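Local coordinates for protein TetR family transcriptional regulator (PDB 6SRN) that probably binds operator DNA as a TetR-family transcriptional regulator and holds a furan-type signalling ligand in its C-terminal domain, at residues A32-A37 against G64-H69; E104-M109 against V153-A158. All coordinates share one frame; numbering follows the deposited sequence.

How the interactions relate
Interaction 1 and interaction 2 lie on opposite sides of the chain's centre, their own centres 35 Å apart and their nearest atoms about 17 Å apart. Along the chain they come in series. The first joins helix 31-49 to helix 63-69 within the region predicted to bind DNA; the second joins helix 102-119 to helix 145-161 within the C-terminal, ligand-holding region. They share no helix and do not touch, consistent with separate DNA-binding and ligand-holding regions in an all-helical protein. Both are small side-chain packings between helices, one a methyl-on-imidazole and methyl-methyl contact, the other purely apolar. The side chain of Val106 in interaction 2 is about 9 Å from the bound furan ligand, too far to touch it.

Interaction 1: A32-A37 against G64-H69; sequences AQILEA and GAVYFH
Ile34 reaches from helix 31-49 to helix 63-69 with two branches, each meeting a different residue. Its CD1 methyl sits over one face of the His69 imidazole, 3.8 Å from the ring centroid and 28° off the ring normal, a CH-pi contact. The methyl is displaced toward the rim, and its closest ring atom is His69 CD2, at 3.4 Å from Ile34 CD1. The two side chains cross at about a right angle. On the opposite face of the imidazole lies Phe68 CD2, over the ring centre, which leaves the flat ring between a methyl and a ring carbon of Phe68.

The second branch, Ile34 CG2, packs against Val66 CG1 at 4.1 Å, the two side chains running past one another in opposite senses. Ile34 can serve both partners because chi1 of -60° sets CG2 anti to the backbone N while the extended CG1-CD1 arm (chi2 164°) carries the terminal methyl to the histidine. A branched residue with one long arm suits this place, and the flat imidazole of His69 offers a face on which a methyl can rest. Val66 is compact enough to fit where Met61 and Ala56 also touch it. The backbone is tied in as well: Arg31 NH1 hydrogen-bonds to His69 O.

Helix 63-69 falls within the predicted helix-turn-helix, and packing of helix 31-49, the helix before the motif, against this second motif helix is characteristic of the three-helix DNA-binding domain of TetR regulators.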
loop_
_atom_site.group_PDB
_atom_site.type_symbol
_atom_site.label_atom_id
_atom_site.label_comp_id
_atom_site.label_asym_id
_atom_site.label_seq_id
_atom_site.Cartn_x
_atom_site.Cartn_y
_atom_site.Cartn_z
ATOM N N ALA A 32 -0.167 -25.884 -12.593
ATOM C CA ALA A 32 -0.002 -24.542 -13.107
ATOM C C ALA A 32 -1.270 -24.037 -13.804
ATOM O O ALA A 32 -1.620 -22.887 -13.646
ATOM C CB ALA A 32 1.182 -24.475 -14.035
ATOM N N GLN A 33 -1.937 -24.894 -14.578
ATOM C CA GLN A 33 -3.196 -24.512 -15.241
ATOM C C GLN A 33 -4.298 -24.224 -14.239
ATOM O O GLN A 33 -5.028 -23.241 -14.390
ATOM C CB GLN A 33 -3.644 -25.607 -16.216
ATOM C CG GLN A 33 -2.761 -25.693 -17.440
ATOM C CD GLN A 33 -3.136 -26.810 -18.397
ATOM O OE1 GLN A 33 -3.161 -27.975 -18.031
ATOM N NE2 GLN A 33 -3.378 -26.450 -19.652
ATOM N N ILE A 34 -4.381 -25.061 -13.222
ATOM C CA ILE A 34 -5.370 -24.823 -12.151
ATOM C C ILE A 34 -5.041 -23.509 -11.443
ATOM O O ILE A 34 -5.937 -22.723 -11.175
ATOM C CB ILE A 34 -5.423 -26.004 -11.155
ATOM C CG1 ILE A 34 -5.822 -27.299 -11.877
ATOM C CG2 ILE A 34 -6.372 -25.707 -10.001
ATOM C CD1 ILE A 34 -5.537 -28.573 -11.099
ATOM N N LEU A 35 -3.772 -23.294 -11.133
ATOM C CA LEU A 35 -3.347 -22.081 -10.462
ATOM C C LEU A 35 -3.638 -20.846 -11.309
ATOM O O LEU A 35 -4.023 -19.831 -10.760
ATOM C CB LEU A 35 -1.846 -22.126 -10.146
ATOM C CG LEU A 35 -1.329 -22.769 -8.859
ATOM C CD1 LEU A 35 0.166 -22.487 -8.723
ATOM C CD2 LEU A 35 -2.043 -22.218 -7.632
ATOM N N GLU A 36 -3.486 -20.924 -12.634
ATOM C CA GLU A 36 -3.782 -19.786 -13.494
ATOM C C GLU A 36 -5.273 -19.442 -13.477
ATOM O O GLU A 36 -5.647 -18.274 -13.345
ATOM C CB GLU A 36 -3.293 -20.075 -14.903
ATOM C CG GLU A 36 -3.196 -18.870 -15.804
ATOM C CD GLU A 36 -2.071 -17.871 -15.415
ATOM O OE1 GLU A 36 -0.984 -18.222 -14.819
ATOM O OE2 GLU A 36 -2.228 -16.688 -15.781
ATOM N N ALA A 37 -6.113 -20.471 -13.577
ATOM C CA ALA A 37 -7.556 -20.268 -13.479
ATOM C C ALA A 37 -7.980 -19.709 -12.139
ATOM O O ALA A 37 -8.790 -18.784 -12.089
ATOM C CB ALA A 37 -8.300 -21.569 -13.765
ATOM N N GLY A 64 -13.780 -32.478 -7.193
ATOM C CA GLY A 64 -12.992 -33.559 -6.558
ATOM C C GLY A 64 -11.615 -33.717 -7.165
ATOM O O GLY A 64 -10.619 -33.891 -6.461
ATOM N N ALA A 65 -11.527 -33.585 -8.479
ATOM C CA ALA A 65 -10.213 -33.597 -9.121
ATOM C C ALA A 65 -9.321 -32.380 -8.750
ATOM O O ALA A 65 -8.108 -32.489 -8.533
ATOM C CB ALA A 65 -10.388 -33.723 -10.626
ATOM N N VAL A 66 -9.916 -31.176 -8.672
ATOM C CA VAL A 66 -9.177 -30.029 -8.186
ATOM C C VAL A 66 -8.669 -30.190 -6.744
ATOM O O VAL A 66 -7.539 -29.804 -6.415
ATOM C CB VAL A 66 -9.992 -28.724 -8.293
ATOM C CG1 VAL A 66 -9.273 -27.523 -7.690
ATOM C CG2 VAL A 66 -10.331 -28.402 -9.723
ATOM N N TYR A 67 -9.517 -30.747 -5.882
ATOM C CA TYR A 67 -9.153 -30.928 -4.478
ATOM C C TYR A 67 -7.975 -31.883 -4.297
ATOM O O TYR A 67 -7.268 -31.801 -3.283
ATOM C CB TYR A 67 -10.364 -31.410 -3.669
ATOM C CG TYR A 67 -11.419 -30.363 -3.318
ATOM C CD1 TYR A 67 -11.075 -29.079 -2.902
ATOM C CD2 TYR A 67 -12.758 -30.677 -3.395
ATOM C CE1 TYR A 67 -12.046 -28.149 -2.555
ATOM C CE2 TYR A 67 -13.750 -29.749 -3.051
ATOM C CZ TYR A 67 -13.377 -28.483 -2.654
ATOM O OH TYR A 67 -14.367 -27.572 -2.310
ATOM N N PHE A 68 -7.737 -32.763 -5.263
ATOM C CA PHE A 68 -6.529 -33.588 -5.224
ATOM C C PHE A 68 -5.277 -32.709 -5.205
ATOM O O PHE A 68 -4.364 -32.948 -4.436
ATOM C CB PHE A 68 -6.448 -34.540 -6.386
ATOM C CG PHE A 68 -5.140 -35.279 -6.476
ATOM C CD1 PHE A 68 -4.797 -36.232 -5.517
ATOM C CD2 PHE A 68 -4.266 -35.054 -7.534
ATOM C CE1 PHE A 68 -3.613 -36.951 -5.620
ATOM C CE2 PHE A 68 -3.080 -35.757 -7.636
ATOM C CZ PHE A 68 -2.750 -36.717 -6.679
ATOM N N HIS A 69 -5.259 -31.684 -6.039
ATOM C CA HIS A 69 -4.120 -30.758 -6.075
ATOM C C HIS A 69 -4.120 -29.757 -4.928
ATOM O O HIS A 69 -3.047 -29.460 -4.356
ATOM C CB HIS A 69 -4.165 -30.007 -7.374
ATOM C CG HIS A 69 -4.012 -30.863 -8.594
ATOM N ND1 HIS A 69 -2.775 -31.175 -9.117
ATOM C CD2 HIS A 69 -4.926 -31.433 -9.423
ATOM C CE1 HIS A 69 -2.935 -31.922 -10.198
ATOM N NE2 HIS A 69 -4.224 -32.078 -10.420
#

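Interaction 2: E104-M109 against V153-A158; sequences ETVEEM and VPLQDA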
loop_
_atom_site.group_PDB
_atom_site.type_symbol
_atom_site.label_atom_id
_atom_site.label_comp_id
_atom_site.label_asym_id
_atom_site.label_seq_id
_atom_site.Cartn_x
_atom_site.Cartn_y
_atom_site.Cartn_z
ATOM N N GLU A 104 21.553 -1.894 -11.262
ATOM C CA GLU A 104 20.745 -2.147 -12.483
ATOM C C GLU A 104 19.929 -3.429 -12.350
ATOM O O GLU A 104 18.845 -3.511 -12.897
ATOM C CB GLU A 104 21.670 -2.332 -13.675
ATOM C CG GLU A 104 22.200 -1.017 -14.181
ATOM C CD GLU A 104 23.145 -1.253 -15.333
ATOM O OE1 GLU A 104 23.754 -2.363 -15.373
ATOM O OE2 GLU A 104 23.213 -0.402 -16.224
ATOM N N THR A 105 20.425 -4.394 -11.593
ATOM C CA THR A 105 19.700 -5.649 -11.354
ATOM C C THR A 105 18.452 -5.325 -10.542
ATOM O O THR A 105 17.344 -5.816 -10.873
ATOM C CB THR A 105 20.593 -6.669 -10.638
ATOM O OG1 THR A 105 21.696 -7.025 -11.506
ATOM C CG2 THR A 105 19.849 -7.914 -10.201
ATOM N N VAL A 106 18.611 -4.548 -9.482
ATOM C CA VAL A 106 17.450 -4.112 -8.661
ATOM C C VAL A 106 16.452 -3.341 -9.535
ATOM O O VAL A 106 15.236 -3.604 -9.511
ATOM C CB VAL A 106 17.892 -3.235 -7.501
ATOM C CG1 VAL A 106 16.710 -2.741 -6.688
ATOM C CG2 VAL A 106 18.849 -3.975 -6.568
ATOM N N GLU A 107 16.927 -2.392 -10.346
ATOM C CA GLU A 107 16.072 -1.641 -11.230
ATOM C C GLU A 107 15.275 -2.545 -12.169
ATOM O O GLU A 107 14.052 -2.356 -12.327
ATOM C CB GLU A 107 16.866 -0.679 -12.086
ATOM C CG GLU A 107 17.383 0.543 -11.416
ATOM C CD GLU A 107 18.010 1.376 -12.517
ATOM O OE1 GLU A 107 17.230 1.966 -13.350
ATOM O OE2 GLU A 107 19.235 1.311 -12.613
ATOM N N GLU A 108 15.956 -3.506 -12.805
ATOM C CA GLU A 108 15.292 -4.330 -13.801
ATOM C C GLU A 108 14.300 -5.291 -13.124
ATOM O O GLU A 108 13.234 -5.602 -13.695
ATOM C CB GLU A 108 16.287 -5.081 -14.672
ATOM C CG GLU A 108 15.652 -5.954 -15.735
ATOM C CD GLU A 108 14.706 -5.281 -16.721
ATOM O OE1 GLU A 108 14.694 -4.033 -16.840
ATOM O OE2 GLU A 108 13.981 -6.055 -17.393
ATOM N N MET A 109 14.623 -5.781 -11.935
ATOM C CA MET A 109 13.642 -6.601 -11.207
ATOM C C MET A 109 12.345 -5.857 -10.966
ATOM O O MET A 109 11.246 -6.398 -11.144
ATOM C CB MET A 109 14.238 -7.065 -9.882
ATOM C CG MET A 109 15.291 -8.135 -10.086
ATOM S SD MET A 109 14.600 -9.706 -10.537
ATOM C CE MET A 109 13.845 -10.191 -8.985
ATOM N N VAL A 153 20.444 -8.390 -1.188
ATOM C CA VAL A 153 21.676 -8.998 -1.659
ATOM C C VAL A 153 22.386 -8.146 -2.718
ATOM O O VAL A 153 23.551 -7.722 -2.493
ATOM C CB VAL A 153 21.455 -10.429 -2.159
ATOM C CG1 VAL A 153 22.749 -11.021 -2.737
ATOM C CG2 VAL A 153 20.963 -11.302 -1.021
ATOM N N PRO A 154 21.728 -7.858 -3.869
ATOM C CA PRO A 154 22.387 -6.915 -4.787
ATOM C C PRO A 154 22.646 -5.540 -4.229
ATOM O O PRO A 154 23.604 -4.903 -4.617
ATOM C CB PRO A 154 21.436 -6.863 -5.999
ATOM C CG PRO A 154 20.157 -7.359 -5.482
ATOM C CD PRO A 154 20.482 -8.390 -4.441
ATOM N N LEU A 155 21.813 -5.062 -3.307
ATOM C CA LEU A 155 22.066 -3.791 -2.711
ATOM C C LEU A 155 23.325 -3.821 -1.826
ATOM O O LEU A 155 24.049 -2.824 -1.777
ATOM C CB LEU A 155 20.853 -3.340 -1.900
ATOM C CG LEU A 155 19.687 -2.871 -2.781
ATOM C CD1 LEU A 155 18.427 -2.761 -1.917
ATOM C CD2 LEU A 155 19.960 -1.567 -3.498
ATOM N N GLN A 156 23.586 -4.944 -1.154
ATOM C CA GLN A 156 24.865 -5.123 -0.421
ATOM C C GLN A 156 26.030 -5.084 -1.365
ATOM O O GLN A 156 27.047 -4.472 -1.072
ATOM C CB GLN A 156 24.898 -6.414 0.370
ATOM C CG GLN A 156 26.180 -6.609 1.159
ATOM C CD GLN A 156 26.441 -5.483 2.145
ATOM O OE1 GLN A 156 25.515 -4.972 2.781
ATOM N NE2 GLN A 156 27.720 -5.088 2.273
ATOM N N ASP A 157 25.910 -5.768 -2.495
ATOM C CA ASP A 157 26.973 -5.733 -3.489
ATOM C C ASP A 157 27.207 -4.317 -4.008
ATOM O O ASP A 157 28.342 -3.906 -4.278
ATOM C CB ASP A 157 26.649 -6.659 -4.662
ATOM C CG ASP A 157 26.772 -8.151 -4.295
ATOM O OD1 ASP A 157 27.306 -8.516 -3.219
ATOM O OD2 ASP A 157 26.286 -8.946 -5.100
ATOM N N ALA A 158 26.103 -3.581 -4.217
ATOM C CA ALA A 158 26.202 -2.215 -4.702
ATOM C C ALA A 158 26.983 -1.370 -3.711
ATOM O O ALA A 158 27.840 -0.581 -4.102
ATOM C CB ALA A 158 24.802 -1.603 -4.899
#
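Val106 turns one methyl, CG2, onto two consecutive residues of helix 145-161, a small apolar contact inside the all-helical C-terminal domain of the TetR fold. Pro154 offers the CB and CG carbons of its ring: Val106 CG2 is 3.8 Å from Pro154 CG and 3.9 Å from Pro154 CB, and the two side chains meet at a slant. Leu155 starts out pointing past the other helix, yet its longer, branched chain brings CG and CD2 within range of the same methyl, a reach that suits leucine to this place.

The other residue types fit this close approach, where the CA atoms of Val106 and Pro154 are 6.9 Å apart. Valine is short, and its chi1 of 178° leaves CG2 beside the backbone N, on the side of the partner helix. Proline presents a compact hydrocarbon ring; lacking an N-H, it also marks a kink in helix 145-161, where its nitrogen makes no bond to the preceding turn.

Farther out, Leu177 of helix 170-192 packs on Val106, while Leu155 also touches Pro170 and Ala174 of that helix and Leu103 of helix 102-119. Glu107 forms a salt bridge with Arg205, linking helix 102-119 to helix 197-212. Val106 CG2 also lies 4.0 Å from Leu155 CG.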